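Local atomic coordinates of EF0056 (Enterococcus faecalis, PDB entry 6ORI), a protein that is of unknown function but, as the N-terminal part of an immunoglobulin-like enterococcal surface protein, is probably linked to biofilm formation. Residues A[67-72]-A[172-177]; A[80-85]-A[140-145]; A[201-206]-A[386-391]. All coordinates share one frame; numbering follows the deposited sequence. Where two conformers were deposited one is given.

Interaction 1: A[67-72]-A[172-177]; sequences NWEIRL and VSHQDD
With CG turned anti to the backbone N (chi1 -175°), Asn67 carries its amide over to the turn at Ser173-Gln175; Glu69, in the same setting and extended beyond CG, sends its carboxylate alongside Val172 to the ring of His174. Asn67 works with both ends of its amide. OD1 accepts from Gln175 N at 2.8 Å, a donor lying in the carbonyl plane, while ND2 donates to Ser173 OG at 2.9 Å, the hydroxyl tilted slightly from the amide plane. That hydroxyl in turn donates a hydrogen bond to Asp176 OD2, so Ser173 OG accepts from one side chain and gives to another. Asn67 ND2 also lies 3.3 Å above one face of the Trp68 ring, toward its rim. The Gln175 side chain crosses that of Asn67 at about a right angle.

Backbone pairing prepares this end. Glu69 and Val172 form an antiparallel hydrogen-bonded pair, with Val172 N 2.9 Å from Glu69 O, and the last rung is a nearly straight bond of 3.0 Å from His174 N to Asn67 O as the strand passes into a 3-10 turn. On the face of Glu69 and Val172, Arg71 grips Glu69 OE1 side-on through NE and NH2, each at 2.9 Å, and Val172 CG2 packs 3.8 Å above the guanidinium. His174 NE2 meets Glu69 OE2 at the ring edge, but the bond is weak and bent; the firmer partner of the ring is Asp178, at ND1. Arg71 also reaches Glu21 and Asp178.

Thus the antiparallel pair ends in a turn whose amide N-H is taken up by an asparagine side chain, and beside it the carboxylates of Glu69, Glu21 and Asp178 gather round a buried arginine, whose positive charge would be expected to keep Glu69 ionised.

Interaction 2: A[80-85]-A[140-145]; sequences QYVEKI and GVITFE
The Phe144 ring is approached obliquely: Val82 CG2 comes to 3.7 Å of CE2, and Tyr81 O lies near CD2. Gln80 CG lies over one face of the Tyr81 ring, toward its rim. At the edge of that ring, in its plane, sits Glu145 OE1 in one of the two conformers of Glu145, 3.2 Å from CD1, a tentative contact in which the carboxylate oxygen faces the slightly positive rim. Val82 CG2 also touches Ile142 CG2, and Ile142 lies alongside Ile85, a run of apolar groups that Trp114, Phe53 and Ile151 of neighbouring elements continue into the core.

The backbones pair as antiparallel strands interrupted by a classic beta bulge. Glu83 and Lys84 both face Thr143, whose carbonyl O accepts from Glu83 N at 2.8 Å and from Lys84 N at 3.3 Å. Thr143 N returns a bond of 2.8 Å to Lys84 O, and Glu145 N closes the pairing beyond the strand at Tyr81 O. On the polar face the Lys84 chain, bent at chi3 (55°), brings CE beside Thr143 OG1, and a water joins OG1 to Val141 O.

One carbonyl thus serves two amides, the extra residue being absorbed without loss of pairing, while beside the bulge a water donates to Val82 O and, in the same conformer of Glu145, to its OE2.

Interaction 3: A[201-206]-A[386-391]; sequences LDVSEN and KKLIQN
The first shell is a single backbone bridge between two loops: Leu388 N donates to Asp202 O at 2.8 Å, in the carbonyl plane, and Ser204 N donates to Leu388 O over the same distance, tilted 35° from the plane of its acceptor. These two bonds frame Val203, whose CG1 turns to Gln390 and lies 3.8 Å from OE1. Lys387 runs alongside Asp202 and ends in a salt bridge, NZ to OD2 at 2.9 Å, using the anti lone pair of the carboxylate; a bend at chi4 (-60°) brings the ammonium round to it. The aliphatic part of Lys387 also packs against Ser204, CB to CB at 3.7 Å. Beside the bridge, Leu201 meets Leu388 through their CB atoms, and Ile389 CD1 lies near Ser204 OG.

Farther out, Ser204 OG accepts from Asn206 N at 3.0 Å, an ST turn, and is itself tied to Asp383, which also takes the backbone N of Lys387. One water links Asp202 N with Lys386 O. A second gathers Ser204 O, Asn206 O and Gln390 N, while the amide of Gln390 reaches Ser208. Trp380 of strand 375-382 touches Leu201 and Leu388.

The two loops, their directions 73° apart, are therefore joined by one isolated bridge of two backbone bonds, with Asp383 fixing both, and the surface ion pair adding a charged link to the polar backbone bonds.

In the fold
Interactions 1 and 2 belong to one antiparallel sheet, and the pairing of 80-85 with 140-145 falls within the chain span enclosed by 67-72 and 172-177. Their centres lie 23 Å apart, yet their nearest atoms come to about 4 Å without touching; strand 113-117 packs against residues of both. Interaction 3 closes later in the chain, where 201-206, between strands 184-189 and 211-221, meets the loop before strand 394-398. Its centre is 37 Å from that of interaction 1, across the chain's centre, and 33 Å from interaction 2. The calcium ion is held by Ser162, Gly372, Asp374, Leu400 and Asp402, none of which belongs to the three contacts.

Interaction 1: A[67-72]-A[172-177]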
loop_
_atom_site.group_PDB
_atom_site.type_symbol
_atom_site.label_atom_id
_atom_site.label_comp_id
_atom_site.label_asym_id
_atom_site.label_seq_id
_atom_site.Cartn_x
_atom_site.Cartn_y
_atom_site.Cartn_z
ATOM N N ASN A 67 -15.386 0.770 18.760
ATOM C CA ASN A 67 -15.222 -0.561 18.196
ATOM C C ASN A 67 -14.030 -0.696 17.249
ATOM O O ASN A 67 -13.409 -1.750 17.157
ATOM C CB ASN A 67 -16.479 -0.980 17.446
ATOM C CG ASN A 67 -16.395 -2.400 16.956
ATOM O OD1 ASN A 67 -16.305 -3.337 17.756
ATOM N ND2 ASN A 67 -16.353 -2.582 15.646
ATOM N N TRP A 68 -13.790 0.378 16.515
ATOM C CA TRP A 68 -12.873 0.402 15.388
ATOM C C TRP A 68 -11.523 0.896 15.855
ATOM O O TRP A 68 -11.386 2.026 16.319
ATOM C CB TRP A 68 -13.441 1.322 14.329
ATOM C CG TRP A 68 -14.870 1.031 13.998
ATOM C CD1 TRP A 68 -15.930 1.818 14.290
ATOM C CD2 TRP A 68 -15.395 -0.132 13.339
ATOM N NE1 TRP A 68 -17.097 1.226 13.854
ATOM C CE2 TRP A 68 -16.790 0.031 13.264
ATOM C CE3 TRP A 68 -14.829 -1.291 12.812
ATOM C CZ2 TRP A 68 -17.623 -0.916 12.691
ATOM C CZ3 TRP A 68 -15.655 -2.224 12.221
ATOM C CH2 TRP A 68 -17.041 -2.031 12.169
ATOM N N GLU A 69 -10.525 0.030 15.722
ATOM C CA GLU A 69 -9.176 0.331 16.213
ATOM C C GLU A 69 -8.145 0.190 15.107
ATOM O O GLU A 69 -8.036 -0.853 14.466
ATOM C CB GLU A 69 -8.822 -0.598 17.357
ATOM C CG GLU A 69 -7.473 -0.329 17.981
ATOM C CD GLU A 69 -7.296 -1.151 19.222
ATOM O OE1 GLU A 69 -6.853 -2.315 19.091
ATOM O OE2 GLU A 69 -7.668 -0.650 20.303
ATOM N N ILE A 70 -7.377 1.246 14.903
ATOM C CA ILE A 70 -6.298 1.236 13.939
ATOM C C ILE A 70 -5.086 0.634 14.613
ATOM O O ILE A 70 -4.757 1.004 15.759
ATOM C CB ILE A 70 -5.963 2.670 13.492
ATOM C CG1 ILE A 70 -7.141 3.301 12.726
ATOM C CG2 ILE A 70 -4.685 2.696 12.618
ATOM C CD1 ILE A 70 -6.978 4.787 12.483
ATOM N N ARG A 71 -4.456 -0.318 13.947
ATOM C CA ARG A 71 -3.223 -0.898 14.412
ATOM C C ARG A 71 -2.113 -0.608 13.432
ATOM O O ARG A 71 -2.312 -0.637 12.212
ATOM C CB ARG A 71 -3.372 -2.389 14.676
ATOM C CG ARG A 71 -4.220 -2.592 15.942
ATOM C CD ARG A 71 -4.252 -3.984 16.453
ATOM N NE ARG A 71 -5.125 -4.058 17.617
ATOM C CZ ARG A 71 -5.442 -5.187 18.222
ATOM N NH1 ARG A 71 -4.988 -6.348 17.774
ATOM N NH2 ARG A 71 -6.248 -5.150 19.262
ATOM N N LEU A 72 -0.942 -0.275 13.970
ATOM C CA LEU A 72 0.240 0.051 13.179
ATOM C C LEU A 72 1.351 -0.880 13.651
ATOM O O LEU A 72 1.780 -0.823 14.811
ATOM C CB LEU A 72 0.641 1.495 13.385
ATOM C CG LEU A 72 1.926 1.922 12.695
ATOM C CD1 LEU A 72 1.805 1.890 11.178
ATOM C CD2 LEU A 72 2.321 3.308 13.183
ATOM N N VAL A 172 -9.016 -3.132 12.994
ATOM C CA VAL A 172 -9.659 -4.280 13.643
ATOM C C VAL A 172 -10.951 -3.844 14.288
ATOM O O VAL A 172 -11.190 -2.659 14.505
ATOM C CB VAL A 172 -8.760 -4.973 14.691
ATOM C CG1 VAL A 172 -7.432 -5.438 14.060
ATOM C CG2 VAL A 172 -8.515 -4.051 15.852
ATOM N N SER A 173 -11.784 -4.835 14.585
ATOM C CA SER A 173 -13.090 -4.625 15.151
ATOM C C SER A 173 -13.214 -5.412 16.454
ATOM O O SER A 173 -13.125 -6.637 16.457
ATOM C CB SER A 173 -14.120 -5.112 14.142
ATOM O OG SER A 173 -15.406 -5.153 14.753
ATOM N N HIS A 174 -13.400 -4.709 17.559
ATOM C CA HIS A 174 -13.448 -5.359 18.870
ATOM C C HIS A 174 -14.639 -6.338 18.991
ATOM O O HIS A 174 -14.496 -7.406 19.602
ATOM C CB HIS A 174 -13.466 -4.319 20.002
ATOM C CG HIS A 174 -12.219 -3.494 20.115
ATOM N ND1 HIS A 174 -10.951 -4.016 20.009
ATOM C CD2 HIS A 174 -12.061 -2.172 20.355
ATOM C CE1 HIS A 174 -10.061 -3.047 20.158
ATOM N NE2 HIS A 174 -10.713 -1.920 20.377
ATOM N N GLN A 175 -15.773 -5.999 18.384
ATOM C CA GLN A 175 -16.980 -6.834 18.459
ATOM C C GLN A 175 -16.808 -8.127 17.662
ATOM O O GLN A 175 -17.585 -9.073 17.815
ATOM C CB GLN A 175 -18.212 -6.057 17.959
ATOM C CG GLN A 175 -18.171 -5.687 16.473
ATOM C CD GLN A 175 -19.197 -4.658 16.054
ATOM O OE1 GLN A 175 -19.759 -3.952 16.879
ATOM N NE2 GLN A 175 -19.430 -4.556 14.745
ATOM N N ASP A 176 -15.809 -8.142 16.784
ATOM C CA ASP A 176 -15.472 -9.311 15.975
ATOM C C ASP A 176 -14.170 -9.959 16.462
ATOM O O ASP A 176 -13.374 -10.470 15.671
ATOM C CB ASP A 176 -15.325 -8.896 14.508
ATOM C CG ASP A 176 -16.618 -8.364 13.920
ATOM O OD1 ASP A 176 -17.580 -9.158 13.839
ATOM O OD2 ASP A 176 -16.687 -7.176 13.532
ATOM N N ASP A 177 -13.953 -9.893 17.775
ATOM C CA ASP A 177 -12.788 -10.507 18.415
ATOM C C ASP A 177 -11.460 -10.044 17.813
ATOM O O ASP A 177 -10.529 -10.820 17.644
ATOM C CB ASP A 177 -12.920 -12.034 18.377
ATOM C CG ASP A 177 -14.201 -12.515 19.037
ATOM O OD1 ASP A 177 -14.682 -11.825 19.970
ATOM O OD2 ASP A 177 -14.736 -13.567 18.625
#

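Interaction 2: A[80-85]-A[140-145]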
loop_
_atom_site.group_PDB
_atom_site.type_symbol
_atom_site.label_atom_id
_atom_site.label_comp_id
_atom_site.label_asym_id
_atom_site.label_seq_id
_atom_site.Cartn_x
_atom_site.Cartn_y
_atom_site.Cartn_z
ATOM N N GLN A 80 12.220 -1.850 18.193
ATOM C CA GLN A 80 13.021 -2.013 19.400
ATOM C C GLN A 80 13.509 -0.680 19.969
ATOM O O GLN A 80 13.815 -0.600 21.158
ATOM C CB GLN A 80 14.203 -2.933 19.108
ATOM C CG GLN A 80 15.181 -2.338 18.124
ATOM C CD GLN A 80 16.386 -3.227 17.828
ATOM O OE1 GLN A 80 16.917 -3.878 18.721
ATOM N NE2 GLN A 80 16.819 -3.243 16.558
ATOM N N TYR A 81 13.559 0.356 19.135
ATOM C CA TYR A 81 14.052 1.673 19.547
ATOM C C TYR A 81 12.995 2.762 19.566
ATOM O O TYR A 81 13.299 3.924 19.793
ATOM C CB TYR A 81 15.231 2.125 18.662
ATOM C CG TYR A 81 16.482 1.291 18.889
ATOM C CD1 TYR A 81 17.042 1.200 20.157
ATOM C CD2 TYR A 81 17.079 0.598 17.856
ATOM C CE1 TYR A 81 18.183 0.444 20.386
ATOM C CE2 TYR A 81 18.233 -0.170 18.081
ATOM C CZ TYR A 81 18.768 -0.232 19.343
ATOM O OH TYR A 81 19.899 -0.993 19.563
ATOM N N VAL A 82 11.738 2.425 19.329
ATOM C CA VAL A 82 10.674 3.431 19.374
ATOM C C VAL A 82 10.360 3.789 20.823
ATOM O O VAL A 82 10.172 2.902 21.655
ATOM C CB VAL A 82 9.390 2.950 18.691
ATOM C CG1 VAL A 82 8.238 3.923 18.916
ATOM C CG2 VAL A 82 9.615 2.763 17.194
ATOM N N GLU A 83 10.335 5.086 21.128
ATOM C CA GLU A 83 9.911 5.554 22.441
ATOM C C GLU A 83 8.466 6.000 22.465
ATOM O O GLU A 83 7.754 5.722 23.426
ATOM C CB GLU A 83 10.799 6.700 22.925
ATOM C CG GLU A 83 10.353 7.182 24.312
ATOM C CD GLU A 83 11.361 8.040 25.030
ATOM O OE1 GLU A 83 12.573 7.949 24.745
ATOM O OE2 GLU A 83 10.919 8.821 25.906
ATOM N N LYS A 84 8.026 6.709 21.438
ATOM C CA LYS A 84 6.709 7.311 21.428
ATOM C C LYS A 84 6.239 7.495 19.989
ATOM O O LYS A 84 7.057 7.748 19.111
ATOM C CB LYS A 84 6.840 8.674 22.156
ATOM C CG LYS A 84 5.724 9.686 22.028
ATOM C CD LYS A 84 6.093 11.012 22.773
ATOM C CE LYS A 84 7.440 11.655 22.332
ATOM N NZ LYS A 84 7.763 13.003 22.987
ATOM N N ILE A 85 4.933 7.358 19.759
ATOM C CA ILE A 85 4.323 7.679 18.464
ATOM C C ILE A 85 3.081 8.506 18.756
ATOM O O ILE A 85 2.238 8.100 19.573
ATOM C CB ILE A 85 3.929 6.422 17.683
ATOM C CG1 ILE A 85 5.117 5.468 17.543
ATOM C CG2 ILE A 85 3.355 6.834 16.344
ATOM C CD1 ILE A 85 4.805 4.224 16.748
ATOM N N GLY A 140 2.034 13.401 12.310
ATOM C CA GLY A 140 2.489 12.189 12.963
ATOM C C GLY A 140 3.981 12.220 13.160
ATOM O O GLY A 140 4.714 12.667 12.295
ATOM N N VAL A 141 4.429 11.723 14.300
ATOM C CA VAL A 141 5.851 11.641 14.611
ATOM C C VAL A 141 6.114 10.335 15.341
ATOM O O VAL A 141 5.490 10.051 16.366
ATOM C CB VAL A 141 6.357 12.827 15.494
ATOM C CG1 VAL A 141 7.839 12.669 15.762
ATOM C CG2 VAL A 141 6.105 14.159 14.836
ATOM N N ILE A 142 7.011 9.529 14.784
ATOM C CA ILE A 142 7.622 8.417 15.508
ATOM C C ILE A 142 8.915 8.927 16.104
ATOM O O ILE A 142 9.794 9.387 15.389
ATOM C CB ILE A 142 7.943 7.230 14.595
ATOM C CG1 ILE A 142 6.696 6.723 13.834
ATOM C CG2 ILE A 142 8.555 6.083 15.430
ATOM C CD1 ILE A 142 7.026 5.749 12.697
ATOM N N THR A 143 9.037 8.843 17.416
ATOM C CA THR A 143 10.225 9.312 18.129
ATOM C C THR A 143 11.015 8.115 18.637
ATOM O O THR A 143 10.471 7.266 19.330
ATOM C CB THR A 143 9.813 10.199 19.319
ATOM O OG1 THR A 143 9.120 11.348 18.848
ATOM C CG2 THR A 143 11.026 10.668 20.108
ATOM N N PHE A 144 12.317 8.108 18.357
ATOM C CA PHE A 144 13.206 6.992 18.692
ATOM C C PHE A 144 14.123 7.309 19.864
ATOM O O PHE A 144 14.393 8.467 20.151
ATOM C CB PHE A 144 14.051 6.597 17.457
ATOM C CG PHE A 144 13.256 5.979 16.316
ATOM C CD1 PHE A 144 12.674 6.778 15.362
ATOM C CD2 PHE A 144 13.088 4.615 16.221
ATOM C CE1 PHE A 144 11.932 6.204 14.317
ATOM C CE2 PHE A 144 12.379 4.049 15.184
ATOM C CZ PHE A 144 11.776 4.858 14.238
ATOM N N GLU A 145 14.621 6.256 20.513
ATOM C CA GLU A 145 15.561 6.377 21.635
ATOM C C GLU A 145 16.925 6.883 21.228
ATOM O O GLU A 145 17.665 7.427 22.055
ATOM C CB GLU A 145 15.776 5.005 22.271
ATOM C CG GLU A 145 14.549 4.423 22.917
ATOM C CD GLU A 145 14.773 2.998 23.394
ATOM O OE1 GLU A 145 15.640 2.293 22.820
ATOM O OE2 GLU A 145 14.076 2.577 24.339
HETATM O O HOH W 1 11.866 1.526 23.199
HETATM O O HOH W 2 13.375 5.439 25.947
HETATM O O HOH W 3 6.398 11.109 18.844
#

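Interaction 3: A[201-206]-A[386-391]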
loop_
_atom_site.group_PDB
_atom_site.type_symbol
_atom_site.label_atom_id
_atom_site.label_comp_id
_atom_site.label_asym_id
_atom_site.label_seq_id
_atom_site.Cartn_x
_atom_site.Cartn_y
_atom_site.Cartn_z
ATOM N N LEU A 201 11.403 9.937 -12.427
ATOM C CA LEU A 201 10.141 10.398 -13.001
ATOM C C LEU A 201 9.955 11.892 -12.844
ATOM O O LEU A 201 10.085 12.441 -11.757
ATOM C CB LEU A 201 8.958 9.679 -12.359
ATOM C CG LEU A 201 8.979 8.163 -12.442
ATOM C CD1 LEU A 201 7.803 7.610 -11.677
ATOM C CD2 LEU A 201 8.953 7.704 -13.886
ATOM N N ASP A 202 9.625 12.542 -13.955
ATOM C CA ASP A 202 9.290 13.953 -13.946
ATOM C C ASP A 202 7.819 14.115 -13.599
ATOM O O ASP A 202 6.990 13.353 -14.082
ATOM C CB ASP A 202 9.565 14.532 -15.330
ATOM C CG ASP A 202 9.609 16.052 -15.336
ATOM O OD1 ASP A 202 9.810 16.673 -14.270
ATOM O OD2 ASP A 202 9.451 16.636 -16.423
ATOM N N VAL A 203 7.476 15.088 -12.766
ATOM C CA VAL A 203 6.107 15.267 -12.293
ATOM C C VAL A 203 5.268 16.089 -13.261
ATOM O O VAL A 203 5.663 17.162 -13.702
ATOM C CB VAL A 203 6.045 15.898 -10.878
ATOM C CG1 VAL A 203 4.593 16.143 -10.409
ATOM C CG2 VAL A 203 6.774 14.987 -9.909
ATOM N N SER A 204 4.101 15.555 -13.594
ATOM C CA SER A 204 3.162 16.222 -14.475
ATOM C C SER A 204 2.516 17.444 -13.827
ATOM O O SER A 204 2.239 17.441 -12.629
ATOM C CB SER A 204 2.057 15.222 -14.864
ATOM O OG SER A 204 1.128 15.810 -15.743
ATOM N N GLU A 205 2.208 18.450 -14.640
ATOM C CA GLU A 205 1.381 19.581 -14.202
ATOM C C GLU A 205 -0.125 19.323 -14.380
ATOM O O GLU A 205 -0.963 20.140 -14.044
ATOM C CB GLU A 205 1.798 20.839 -14.971
ATOM C CG GLU A 205 3.225 21.230 -14.654
ATOM C CD GLU A 205 3.705 22.412 -15.446
ATOM O OE1 GLU A 205 4.839 22.364 -15.988
ATOM O OE2 GLU A 205 2.961 23.411 -15.507
ATOM N N ASN A 206 -0.477 18.166 -14.916
ATOM C CA ASN A 206 -1.869 17.803 -15.100
ATOM C C ASN A 206 -2.494 17.210 -13.845
ATOM O O ASN A 206 -1.979 16.239 -13.291
ATOM C CB ASN A 206 -1.970 16.818 -16.254
ATOM C CG ASN A 206 -1.546 17.428 -17.553
ATOM O OD1 ASN A 206 -1.985 18.518 -17.899
ATOM N ND2 ASN A 206 -0.675 16.750 -18.261
ATOM N N LYS A 386 4.460 10.751 -20.335
ATOM C CA LYS A 386 5.199 9.910 -19.375
ATOM C C LYS A 386 5.504 10.613 -18.039
ATOM O O LYS A 386 6.252 10.085 -17.219
ATOM C CB LYS A 386 6.489 9.357 -19.996
ATOM C CG LYS A 386 6.230 8.574 -21.266
ATOM C CD LYS A 386 7.489 7.988 -21.901
ATOM C CE LYS A 386 8.283 9.022 -22.659
ATOM N NZ LYS A 386 9.477 8.378 -23.304
ATOM N N LYS A 387 4.900 11.771 -17.813
ATOM C CA LYS A 387 5.099 12.518 -16.583
ATOM C C LYS A 387 4.149 11.986 -15.510
ATOM O O LYS A 387 2.967 11.708 -15.765
ATOM C CB LYS A 387 4.935 14.008 -16.847
ATOM C CG LYS A 387 5.884 14.466 -17.971
ATOM C CD LYS A 387 6.291 15.902 -17.904
ATOM C CE LYS A 387 7.345 16.214 -18.984
ATOM N NZ LYS A 387 8.589 15.391 -18.853
ATOM N N LEU A 388 4.696 11.803 -14.314
ATOM C CA LEU A 388 3.975 11.243 -13.186
ATOM C C LEU A 388 2.806 12.093 -12.751
ATOM O O LEU A 388 2.978 13.280 -12.424
ATOM C CB LEU A 388 4.962 11.095 -12.034
ATOM C CG LEU A 388 4.395 10.645 -10.683
ATOM C CD1 LEU A 388 3.774 9.276 -10.724
ATOM C CD2 LEU A 388 5.470 10.713 -9.591
ATOM N N ILE A 389 1.616 11.515 -12.687
ATOM C CA ILE A 389 0.506 12.224 -12.065
ATOM C C ILE A 389 0.798 12.285 -10.572
ATOM O O ILE A 389 1.011 11.271 -9.925
ATOM C CB ILE A 389 -0.841 11.536 -12.332
ATOM C CG1 ILE A 389 -1.081 11.389 -13.833
ATOM C CG2 ILE A 389 -1.988 12.304 -11.666
ATOM C CD1 ILE A 389 -0.986 12.689 -14.638
ATOM N N GLN A 390 0.868 13.495 -10.031
ATOM C CA GLN A 390 1.369 13.661 -8.677
ATOM C C GLN A 390 0.604 12.847 -7.635
ATOM O O GLN A 390 -0.622 12.770 -7.660
ATOM C CB GLN A 390 1.345 15.141 -8.316
ATOM C CG GLN A 390 2.074 15.490 -7.034
ATOM C CD GLN A 390 2.447 16.965 -6.922
ATOM O OE1 GLN A 390 3.633 17.310 -6.876
ATOM N NE2 GLN A 390 1.462 17.828 -6.902
ATOM N N ASN A 391 1.371 12.186 -6.771
ATOM C CA ASN A 391 0.862 11.401 -5.650
ATOM C C ASN A 391 0.194 10.104 -6.108
ATOM O O ASN A 391 -0.606 9.544 -5.373
ATOM C CB ASN A 391 -0.041 12.228 -4.720
ATOM C CG ASN A 391 0.751 13.185 -3.869
ATOM O OD1 ASN A 391 1.848 12.873 -3.446
ATOM N ND2 ASN A 391 0.200 14.356 -3.629
HETATM O O HOH W 4 8.858 11.054 -16.575
HETATM O O HOH W 5 0.283 15.775 -11.628
#